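Local coordinates for protein acyl-CoA dehydrogenase FadE3 (Mycobacterium smegmatis, PDB 4IV6) that is a flavoprotein of the acyl-CoA dehydrogenase family, assembling as four chains and holding dihydroflavine-adenine dinucleotide in pockets that neighbouring subunits share, at residues V18-E23 with E77-G81; V72-E76 with R299-L303; D263-S268 with V340-Y344. One frame throughout, in Å; residues are numbered along the deposited sequence.

Interaction 1: V18-E23 with E77-G81; sequences VHDFVE and ELARG
V22 drops into the hollow formed by E77, L78, R80 and G81, a knob-into-hole contact between two nearly parallel helices of the helical N-terminal domain of the acyl-CoA dehydrogenase fold. The local axes of 18-23 and 77-81 run 8.9 Å apart at only 9°. Packing is tightest around this knob. With CG1 anti to the backbone N (chi1 162°), V22 sends that methyl to within 3.4 Å of G81 CA, where no side chain stands in the way. Its other methyl, CG2, rests 3.5 Å from the carbonyl O of E77. On the buried flank, V18 CG1 meets L78 CD2 at 3.7 Å, and the same leucine methyl lies at the rim of the F21 ring, near its plane. F21 in turn leans on L43, T46 and M47 of helix 41-50, which closes this side.

The opposite flank is polar and includes the partly exposed H19 and E23. H19 ND1 donates to E77 OE1 at 2.9 Å; the acceptor lies close to the imidazole plane, yet the nitrogen meets E77 OE1 from above the carboxylate plane. The other oxygen, E77 OE2, pairs with R258 of helix 234-270. H19 CE1 sits over one face of the R80 guanidinium, toward its rim, with the ring and guanidinium planes 22° apart. K27 adds a second basic partner for the carboxylate of E23, and E262 a second acidic partner for R80. R80 stretches out from CG to NE and grips E23 end-on. Both terminal nitrogens converge on a single atom from the same face of the carboxylate, NH2 at 2.8 Å and NH1 at 3.0 Å from E23 OE2.

Interaction 2: V72-E76 with R299-L303; sequences VQVAE and RSLLL
The two helices run at 138°, and their local axes, 11.9 Å apart in 72-76 and 299-303, keep even the nearest CA atoms, those of V72 and L303, 7.8 Å from each other. Side chains must therefore bridge the gap. V72 does so with a pair of methyls: CG1 faces L302 CD1 at 4.2 Å, while CG2 faces L303 CD2 at 4.1 Å. The aliphatic part of Q73 meets the same leucine methyl, its CG lying 4.2 Å from L303 CD2. These are ordinary, slightly long apolar contacts.

E76 leaves its helix with CG anti to the backbone N and continues extended, which carries the carboxylate across the gap. R299 comes to meet it at about a right angle, its chain bent at chi3 (77°) so that the NE edge of the guanidinium faces the acid. The result is a side-on, two-bond salt bridge: R299 NE reaches E76 OE2 at 2.8 Å with an N-H...O angle of 161°, and R299 NH2 reaches E76 OE1 at 2.9 Å, both on the syn sides of the carboxylate.

Helix 234-270 supplies further donors to the acid, with T254 bonding OE2 and R258 bonding OE1. L302 also packs on A250 and T254 of that helix, and R299 touches I388 of the second subunit. Two arginines and a hydroxyl around one buried carboxylate imply that E76 is probably held as the anion, with its rotation fixed by bonds from two helices of the C-terminal domain.

Interaction 3: D263-S268 with V340-Y344; sequences DALRYS and VHGGY. With FDA (dihydroflavine-adenine dinucleotide), chain C.
Y267 lays its ring over that of H341 in an offset stack that joins helix 234-270 to the turn after helix 316-340, within the helical C-terminal domain of the acyl-CoA dehydrogenase fold. The ring centroids are 4.3 Å apart and the planes 21° from parallel. The tyrosine begins with CG anti to the backbone N (chi1 -169°), a torsion that swings the ring across to the histidine. At its root, Y267 CB already touches the imidazole, 3.5 Å from H341 NE2. Next, Y267 CG lies 3.6 Å from H341 CD2, which sits over the tyrosine face toward the rim, and CD1 also meets that carbon. On the other edge, Y267 CD2 passes 3.7 Å from the carbonyl O of V340, and CE2 reaches H341 CA. At the tip, Y267 OH lies 3.5 Å from Y344 CD2, and a water 2.6 Å from the same OH donates both to H341 O and to O1A of dihydroflavine-adenine dinucleotide. The hydroxyl is thereby linked to the diphosphate through one solvent molecule.

H341 is pinned at both nitrogens: ND1 bonds to the carbonyl of A337, and NE2 shares a water with R266. Beside the stack, A264 CB packs against V340 CG1 at 4.0 Å. The site is completed across a subunit boundary, since G132, S133, T368 and E370 of the third subunit also bond the ligand, and W157 of that subunit meets Y344 edge-to-face. G342, with positive phi, takes the chain out of its helix, and the following amide turns to the phosphate: G343 N donates to O1P of dihydroflavine-adenine dinucleotide at 2.8 Å, with an N-H...O angle of 155°.

Overall arrangement
Read from the N terminus, the chain first opens interaction 1 at 18-23. It enters helix 68-81, where 72-76 opens interaction 2 immediately before 77-81 closes interaction 1; these two loops therefore cross, and their contacts touch where V18 CG2 meets V74 CG1 at 4.0 Å. The first loop stays within the N-terminal domain. The second runs past the strands of the middle domain to close at 299-303, tying the N-terminal helices to the C-terminal ones. Before it closes, 263-268 opens interaction 3, which crosses it in turn and ends at 340-344, beside the ligand. Interactions 1 and 3 follow in series, their centres about 21 Å apart.

Interaction 1: V18-E23 with E77-G81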
loop_
_atom_site.group_PDB
_atom_site.type_symbol
_atom_site.label_atom_id
_atom_site.label_comp_id
_atom_site.label_asym_id
_atom_site.label_seq_id
_atom_site.Cartn_x
_atom_site.Cartn_y
_atom_site.Cartn_z
ATOM N N VAL B 18 -0.820 20.081 29.741
ATOM C CA VAL B 18 -0.004 20.129 28.545
ATOM C C VAL B 18 -0.889 20.407 27.301
ATOM O O VAL B 18 -0.535 21.226 26.470
ATOM C CB VAL B 18 0.875 18.863 28.424
ATOM C CG1 VAL B 18 1.691 18.879 27.157
ATOM C CG2 VAL B 18 1.822 18.770 29.621
ATOM N N HIS B 19 -2.068 19.788 27.230
ATOM C CA HIS B 19 -3.054 20.078 26.182
ATOM C C HIS B 19 -3.448 21.558 26.135
ATOM O O HIS B 19 -3.512 22.163 25.064
ATOM C CB HIS B 19 -4.297 19.238 26.427
ATOM C CG HIS B 19 -5.362 19.432 25.411
ATOM N ND1 HIS B 19 -5.443 18.662 24.270
ATOM C CD2 HIS B 19 -6.420 20.276 25.373
ATOM C CE1 HIS B 19 -6.492 19.038 23.560
ATOM N NE2 HIS B 19 -7.102 20.017 24.207
ATOM N N ASP B 20 -3.723 22.125 27.313
ATOM C CA ASP B 20 -4.079 23.538 27.430
ATOM C C ASP B 20 -2.942 24.447 26.999
ATOM O O ASP B 20 -3.158 25.431 26.308
ATOM C CB ASP B 20 -4.483 23.866 28.865
ATOM C CG ASP B 20 -5.841 23.343 29.192
ATOM O OD1 ASP B 20 -6.461 22.781 28.259
ATOM O OD2 ASP B 20 -6.300 23.505 30.345
ATOM N N PHE B 21 -1.728 24.107 27.411
ATOM C CA PHE B 21 -0.515 24.826 27.015
ATOM C C PHE B 21 -0.385 24.804 25.499
ATOM O O PHE B 21 -0.072 25.822 24.880
ATOM C CB PHE B 21 0.700 24.163 27.676
ATOM C CG PHE B 21 2.035 24.471 27.038
ATOM C CD1 PHE B 21 2.606 25.711 27.158
ATOM C CD2 PHE B 21 2.760 23.473 26.419
ATOM C CE1 PHE B 21 3.855 25.977 26.591
ATOM C CE2 PHE B 21 4.009 23.727 25.862
ATOM C CZ PHE B 21 4.559 24.971 25.963
ATOM N N VAL B 22 -0.688 23.654 24.903
ATOM C CA VAL B 22 -0.605 23.519 23.452
ATOM C C VAL B 22 -1.667 24.398 22.768
ATOM O O VAL B 22 -1.338 25.151 21.859
ATOM C CB VAL B 22 -0.661 22.052 23.023
ATOM C CG1 VAL B 22 -1.022 21.904 21.536
ATOM C CG2 VAL B 22 0.655 21.391 23.332
ATOM N N GLU B 23 -2.909 24.308 23.223
ATOM C CA GLU B 23 -3.985 25.087 22.657
ATOM C C GLU B 23 -3.801 26.600 22.844
ATOM O O GLU B 23 -3.990 27.332 21.913
ATOM C CB GLU B 23 -5.338 24.662 23.234
ATOM C CG GLU B 23 -5.764 23.244 22.883
ATOM C CD GLU B 23 -5.998 23.095 21.393
ATOM O OE1 GLU B 23 -6.834 23.821 20.861
ATOM O OE2 GLU B 23 -5.280 22.298 20.761
ATOM N N GLU B 77 0.775 14.934 23.352
ATOM C CA GLU B 77 0.129 16.234 23.391
ATOM C C GLU B 77 1.056 17.307 22.891
ATOM O O GLU B 77 0.654 18.166 22.105
ATOM C CB GLU B 77 -0.318 16.619 24.794
ATOM C CG GLU B 77 -1.532 15.875 25.325
ATOM C CD GLU B 77 -2.810 16.038 24.515
ATOM O OE1 GLU B 77 -3.043 17.078 23.816
ATOM O OE2 GLU B 77 -3.582 15.058 24.587
ATOM N N LEU B 78 2.294 17.270 23.367
ATOM C CA LEU B 78 3.310 18.219 22.933
ATOM C C LEU B 78 3.492 18.167 21.432
ATOM O O LEU B 78 3.470 19.218 20.757
ATOM C CB LEU B 78 4.633 17.937 23.631
ATOM C CG LEU B 78 4.748 18.352 25.083
ATOM C CD1 LEU B 78 6.072 17.887 25.615
ATOM C CD2 LEU B 78 4.638 19.856 25.218
ATOM N N ALA B 79 3.648 16.945 20.910
ATOM C CA ALA B 79 3.898 16.749 19.465
ATOM C C ALA B 79 2.737 17.128 18.590
ATOM O O ALA B 79 2.938 17.621 17.471
ATOM C CB ALA B 79 4.340 15.327 19.163
ATOM N N ARG B 80 1.520 16.912 19.092
ATOM C CA ARG B 80 0.340 17.391 18.444
ATOM C C ARG B 80 0.419 18.901 18.161
ATOM O O ARG B 80 0.099 19.354 17.061
ATOM C CB ARG B 80 -0.864 17.050 19.304
ATOM C CG ARG B 80 -2.218 17.501 18.783
ATOM C CD ARG B 80 -3.269 17.177 19.860
ATOM N NE ARG B 80 -4.493 17.901 19.566
ATOM C CZ ARG B 80 -4.804 19.113 19.999
ATOM N NH1 ARG B 80 -5.944 19.622 19.598
ATOM N NH2 ARG B 80 -4.075 19.769 20.887
ATOM N N GLY B 81 0.865 19.679 19.144
ATOM C CA GLY B 81 1.062 21.118 18.912
ATOM C C GLY B 81 2.251 21.435 18.008
ATOM O O GLY B 81 2.160 22.237 17.087
#

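Interaction 2: V72-E76 with R299-L303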
loop_
_atom_site.group_PDB
_atom_site.type_symbol
_atom_site.label_atom_id
_atom_site.label_comp_id
_atom_site.label_asym_id
_atom_site.label_seq_id
_atom_site.Cartn_x
_atom_site.Cartn_y
_atom_site.Cartn_z
ATOM N N VAL B 72 3.784 8.959 27.706
ATOM C CA VAL B 72 3.525 8.932 26.258
ATOM C C VAL B 72 2.396 9.881 25.885
ATOM O O VAL B 72 2.437 10.510 24.838
ATOM C CB VAL B 72 3.339 7.506 25.705
ATOM C CG1 VAL B 72 4.570 6.659 26.024
ATOM C CG2 VAL B 72 2.110 6.833 26.254
ATOM N N GLN B 73 1.400 10.004 26.757
ATOM C CA GLN B 73 0.329 10.941 26.504
ATOM C C GLN B 73 0.826 12.388 26.566
ATOM O O GLN B 73 0.389 13.218 25.780
ATOM C CB GLN B 73 -0.841 10.698 27.435
ATOM C CG GLN B 73 -1.583 9.394 27.125
ATOM C CD GLN B 73 -2.616 9.055 28.166
ATOM O OE1 GLN B 73 -2.533 8.023 28.853
ATOM N NE2 GLN B 73 -3.570 9.931 28.328
ATOM N N VAL B 74 1.759 12.682 27.458
ATOM C CA VAL B 74 2.327 14.046 27.542
ATOM C C VAL B 74 3.135 14.334 26.287
ATOM O O VAL B 74 3.008 15.401 25.671
ATOM C CB VAL B 74 3.201 14.250 28.792
ATOM C CG1 VAL B 74 3.960 15.564 28.722
ATOM C CG2 VAL B 74 2.363 14.205 30.048
ATOM N N ALA B 75 3.953 13.373 25.893
ATOM C CA ALA B 75 4.770 13.533 24.684
ATOM C C ALA B 75 3.883 13.694 23.436
ATOM O O ALA B 75 4.141 14.541 22.574
ATOM C CB ALA B 75 5.723 12.356 24.543
ATOM N N GLU B 76 2.788 12.947 23.389
ATOM C CA GLU B 76 1.873 13.010 22.269
ATOM C C GLU B 76 1.195 14.396 22.202
ATOM O O GLU B 76 1.076 14.962 21.132
ATOM C CB GLU B 76 0.830 11.903 22.384
ATOM C CG GLU B 76 -0.234 11.936 21.290
ATOM C CD GLU B 76 -1.334 10.916 21.502
ATOM O OE1 GLU B 76 -2.233 11.211 22.316
ATOM O OE2 GLU B 76 -1.307 9.851 20.825
ATOM N N ARG B 299 -2.520 4.303 18.331
ATOM C CA ARG B 299 -2.572 4.720 19.738
ATOM C C ARG B 299 -2.828 3.508 20.652
ATOM O O ARG B 299 -2.284 3.431 21.749
ATOM C CB ARG B 299 -3.615 5.815 19.964
ATOM C CG ARG B 299 -3.332 7.117 19.202
ATOM C CD ARG B 299 -4.302 8.213 19.647
ATOM N NE ARG B 299 -3.878 8.723 20.934
ATOM C CZ ARG B 299 -4.452 8.495 22.120
ATOM N NH1 ARG B 299 -5.537 7.760 22.219
ATOM N NH2 ARG B 299 -3.915 9.031 23.226
ATOM N N SER B 300 -3.641 2.555 20.190
ATOM C CA SER B 300 -3.927 1.365 20.986
ATOM C C SER B 300 -2.661 0.557 21.214
ATOM O O SER B 300 -2.363 0.128 22.346
ATOM C CB SER B 300 -4.994 0.475 20.346
ATOM O OG SER B 300 -6.256 1.127 20.270
ATOM N N LEU B 301 -1.888 0.390 20.150
ATOM C CA LEU B 301 -0.607 -0.297 20.232
ATOM C C LEU B 301 0.361 0.430 21.199
ATOM O O LEU B 301 0.918 -0.181 22.121
ATOM C CB LEU B 301 -0.005 -0.460 18.820
ATOM C CG LEU B 301 1.153 -1.453 18.619
ATOM C CD1 LEU B 301 1.526 -1.526 17.139
ATOM C CD2 LEU B 301 2.371 -1.059 19.406
ATOM N N LEU B 302 0.488 1.737 21.025
ATOM C CA LEU B 302 1.317 2.572 21.889
ATOM C C LEU B 302 0.969 2.444 23.388
ATOM O O LEU B 302 1.857 2.254 24.234
ATOM C CB LEU B 302 1.245 4.024 21.430
ATOM C CG LEU B 302 1.933 5.059 22.322
ATOM C CD1 LEU B 302 3.423 4.832 22.394
ATOM C CD2 LEU B 302 1.604 6.464 21.829
ATOM N N LEU B 303 -0.322 2.530 23.704
ATOM C CA LEU B 303 -0.757 2.492 25.084
ATOM C C LEU B 303 -0.534 1.081 25.635
ATOM O O LEU B 303 -0.104 0.937 26.779
ATOM C CB LEU B 303 -2.220 2.968 25.235
ATOM C CG LEU B 303 -2.352 4.471 24.913
ATOM C CD1 LEU B 303 -3.819 4.831 24.812
ATOM C CD2 LEU B 303 -1.679 5.377 25.948
#

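Interaction 3: D263-S268 with V340-Y344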
loop_
_atom_site.group_PDB
_atom_site.type_symbol
_atom_site.label_atom_id
_atom_site.label_comp_id
_atom_site.label_asym_id
_atom_site.label_seq_id
_atom_site.Cartn_x
_atom_site.Cartn_y
_atom_site.Cartn_z
ATOM N N ASP B 263 -7.215 18.296 11.738
ATOM C CA ASP B 263 -7.346 19.353 10.743
ATOM C C ASP B 263 -8.120 18.872 9.524
ATOM O O ASP B 263 -8.974 19.574 9.004
ATOM C CB ASP B 263 -5.983 19.894 10.293
ATOM C CG ASP B 263 -5.327 20.792 11.329
ATOM O OD1 ASP B 263 -5.921 20.993 12.429
ATOM O OD2 ASP B 263 -4.194 21.286 11.055
ATOM N N ALA B 264 -7.811 17.670 9.058
ATOM C CA ALA B 264 -8.480 17.100 7.906
ATOM C C ALA B 264 -9.981 16.885 8.171
ATOM O O ALA B 264 -10.817 17.215 7.347
ATOM C CB ALA B 264 -7.818 15.797 7.532
ATOM N N LEU B 265 -10.311 16.352 9.334
ATOM C CA LEU B 265 -11.715 16.092 9.672
ATOM C C LEU B 265 -12.504 17.373 9.796
ATOM O O LEU B 265 -13.608 17.473 9.266
ATOM C CB LEU B 265 -11.801 15.325 10.977
ATOM C CG LEU B 265 -13.201 14.961 11.463
ATOM C CD1 LEU B 265 -13.959 14.130 10.445
ATOM C CD2 LEU B 265 -13.053 14.178 12.761
ATOM N N ARG B 266 -11.924 18.360 10.469
ATOM C CA ARG B 266 -12.541 19.666 10.567
ATOM C C ARG B 266 -12.712 20.296 9.195
ATOM O O ARG B 266 -13.801 20.742 8.844
ATOM C CB ARG B 266 -11.731 20.610 11.446
ATOM C CG ARG B 266 -12.252 22.043 11.418
ATOM C CD ARG B 266 -11.483 22.988 12.359
ATOM N NE ARG B 266 -10.025 22.896 12.155
ATOM C CZ ARG B 266 -9.361 23.271 11.049
ATOM N NH1 ARG B 266 -9.979 23.804 9.975
ATOM N NH2 ARG B 266 -8.045 23.128 11.015
ATOM N N TYR B 267 -11.634 20.353 8.412
ATOM C CA TYR B 267 -11.743 20.957 7.086
ATOM C C TYR B 267 -12.827 20.283 6.239
ATOM O O TYR B 267 -13.520 20.958 5.508
ATOM C CB TYR B 267 -10.419 20.882 6.327
ATOM C CG TYR B 267 -10.400 21.718 5.082
ATOM C CD1 TYR B 267 -10.311 23.115 5.150
ATOM C CD2 TYR B 267 -10.465 21.124 3.829
ATOM C CE1 TYR B 267 -10.296 23.906 3.990
ATOM C CE2 TYR B 267 -10.439 21.887 2.666
ATOM C CZ TYR B 267 -10.368 23.278 2.741
ATOM O OH TYR B 267 -10.329 24.006 1.560
ATOM N N SER B 268 -12.961 18.969 6.349
ATOM C CA SER B 268 -13.903 18.189 5.525
ATOM C C SER B 268 -15.376 18.495 5.822
ATOM O O SER B 268 -16.277 18.174 5.029
ATOM C CB SER B 268 -13.677 16.690 5.700
ATOM O OG SER B 268 -14.293 16.198 6.880
ATOM N N VAL B 340 -6.824 15.953 1.573
ATOM C CA VAL B 340 -8.145 16.418 2.009
ATOM C C VAL B 340 -8.323 17.914 1.821
ATOM O O VAL B 340 -9.433 18.364 1.555
ATOM C CB VAL B 340 -8.450 15.972 3.462
ATOM C CG1 VAL B 340 -9.660 16.675 4.041
ATOM C CG2 VAL B 340 -8.706 14.458 3.483
ATOM N N HIS B 341 -7.241 18.679 1.960
ATOM C CA HIS B 341 -7.276 20.132 1.808
ATOM C C HIS B 341 -7.206 20.613 0.336
ATOM O O HIS B 341 -7.305 21.820 0.047
ATOM C CB HIS B 341 -6.152 20.781 2.631
ATOM C CG HIS B 341 -6.434 20.846 4.099
ATOM N ND1 HIS B 341 -6.344 19.746 4.925
ATOM C CD2 HIS B 341 -6.842 21.874 4.883
ATOM C CE1 HIS B 341 -6.675 20.093 6.156
ATOM N NE2 HIS B 341 -6.972 21.381 6.156
ATOM N N GLY B 342 -7.055 19.698 -0.602
ATOM C CA GLY B 342 -6.900 20.090 -1.984
ATOM C C GLY B 342 -5.708 21.033 -2.123
ATOM O O GLY B 342 -4.678 20.833 -1.486
ATOM N N GLY B 343 -5.862 22.082 -2.928
ATOM C CA GLY B 343 -4.754 23.002 -3.179
ATOM C C GLY B 343 -4.231 23.658 -1.922
ATOM O O GLY B 343 -3.042 23.915 -1.789
ATOM N N TYR B 344 -5.127 23.943 -0.990
ATOM C CA TYR B 344 -4.746 24.602 0.247
ATOM C C TYR B 344 -3.836 23.733 1.119
ATOM O O TYR B 344 -3.117 24.236 2.007
ATOM C CB TYR B 344 -5.993 25.039 1.033
ATOM C CG TYR B 344 -6.814 25.977 0.220
ATOM C CD1 TYR B 344 -6.461 27.311 0.091
ATOM C CD2 TYR B 344 -7.905 25.518 -0.491
ATOM C CE1 TYR B 344 -7.203 28.170 -0.701
ATOM C CE2 TYR B 344 -8.645 26.361 -1.293
ATOM C CZ TYR B 344 -8.298 27.678 -1.392
ATOM O OH TYR B 344 -9.039 28.495 -2.215
HETATM P PA FDA C . -11.621 21.124 -3.518
HETATM O O1A FDA C . -12.032 22.066 -2.434
HETATM O O2A FDA C . -12.384 20.976 -4.813
HETATM O O5B FDA C . -11.507 19.655 -2.899
HETATM C C5B FDA C . -11.035 19.410 -1.566
HETATM C C4B FDA C . -10.912 17.900 -1.370
HETATM O O4B FDA C . -12.186 17.301 -1.656
HETATM C C3B FDA C . -9.924 17.268 -2.338
HETATM O O3B FDA C . -9.423 16.102 -1.722
HETATM C C2B FDA C . -10.821 16.865 -3.502
HETATM O O2B FDA C . -10.283 15.840 -4.304
HETATM C C1B FDA C . -12.059 16.432 -2.768
HETATM N N9A FDA C . -13.253 16.552 -3.585
HETATM C C8A FDA C . -13.852 17.693 -3.958
HETATM N N7A FDA C . -14.942 17.403 -4.687
HETATM C C5A FDA C . -15.050 16.039 -4.781
HETATM C C6A FDA C . -15.951 15.079 -5.442
HETATM N N6A FDA C . -17.020 15.517 -6.165
HETATM N N1A FDA C . -15.674 13.760 -5.287
HETATM C C2A FDA C . -14.617 13.325 -4.576
HETATM N N3A FDA C . -13.735 14.151 -3.960
HETATM C C4A FDA C . -13.918 15.489 -4.047
HETATM N N1 FDA C . -5.577 26.279 -10.929
HETATM C C2 FDA C . -5.686 27.058 -12.018
HETATM O O2 FDA C . -6.831 27.320 -12.476
HETATM N N3 FDA C . -4.598 27.526 -12.632
HETATM C C4 FDA C . -3.356 27.296 -12.194
HETATM O O4 FDA C . -2.400 27.770 -12.786
HETATM C C4X FDA C . -3.140 26.466 -11.024
HETATM N N5 FDA C . -1.935 26.174 -10.504
HETATM C C5X FDA C . -1.870 25.776 -9.197
HETATM C C6 FDA C . -0.680 25.881 -8.467
HETATM C C7 FDA C . -0.603 25.457 -7.162
HETATM C C7M FDA C . 0.674 25.597 -6.386
HETATM C C8 FDA C . -1.729 24.915 -6.551
HETATM C C8M FDA C . -1.739 24.410 -5.151
HETATM C C9 FDA C . -2.896 24.784 -7.252
HETATM C C9A FDA C . -2.997 25.231 -8.564
HETATM N N10 FDA C . -4.243 25.128 -9.263
HETATM C C10 FDA C . -4.378 25.953 -10.398
HETATM C "C1'" FDA C . -5.472 24.951 -8.479
HETATM C "C2'" FDA C . -5.734 23.461 -8.419
HETATM O "O2'" FDA C . -6.062 22.933 -9.711
HETATM C "C3'" FDA C . -6.813 23.237 -7.355
HETATM O "O3'" FDA C . -6.195 23.300 -6.043
HETATM C "C4'" FDA C . -7.479 21.899 -7.543
HETATM O "O4'" FDA C . -8.413 22.067 -8.590
HETATM C "C5'" FDA C . -8.249 21.411 -6.320
HETATM O "O5'" FDA C . -9.102 22.429 -5.905
HETATM P P FDA C . -9.533 22.800 -4.445
HETATM O O1P FDA C . -8.332 23.101 -3.636
HETATM O O2P FDA C . -10.536 23.867 -4.672
HETATM O O3P FDA C . -10.123 21.394 -3.941
HETATM O O HOH W 1 -7.077 23.332 8.078
HETATM O O HOH W 2 -10.065 22.581 -0.611
#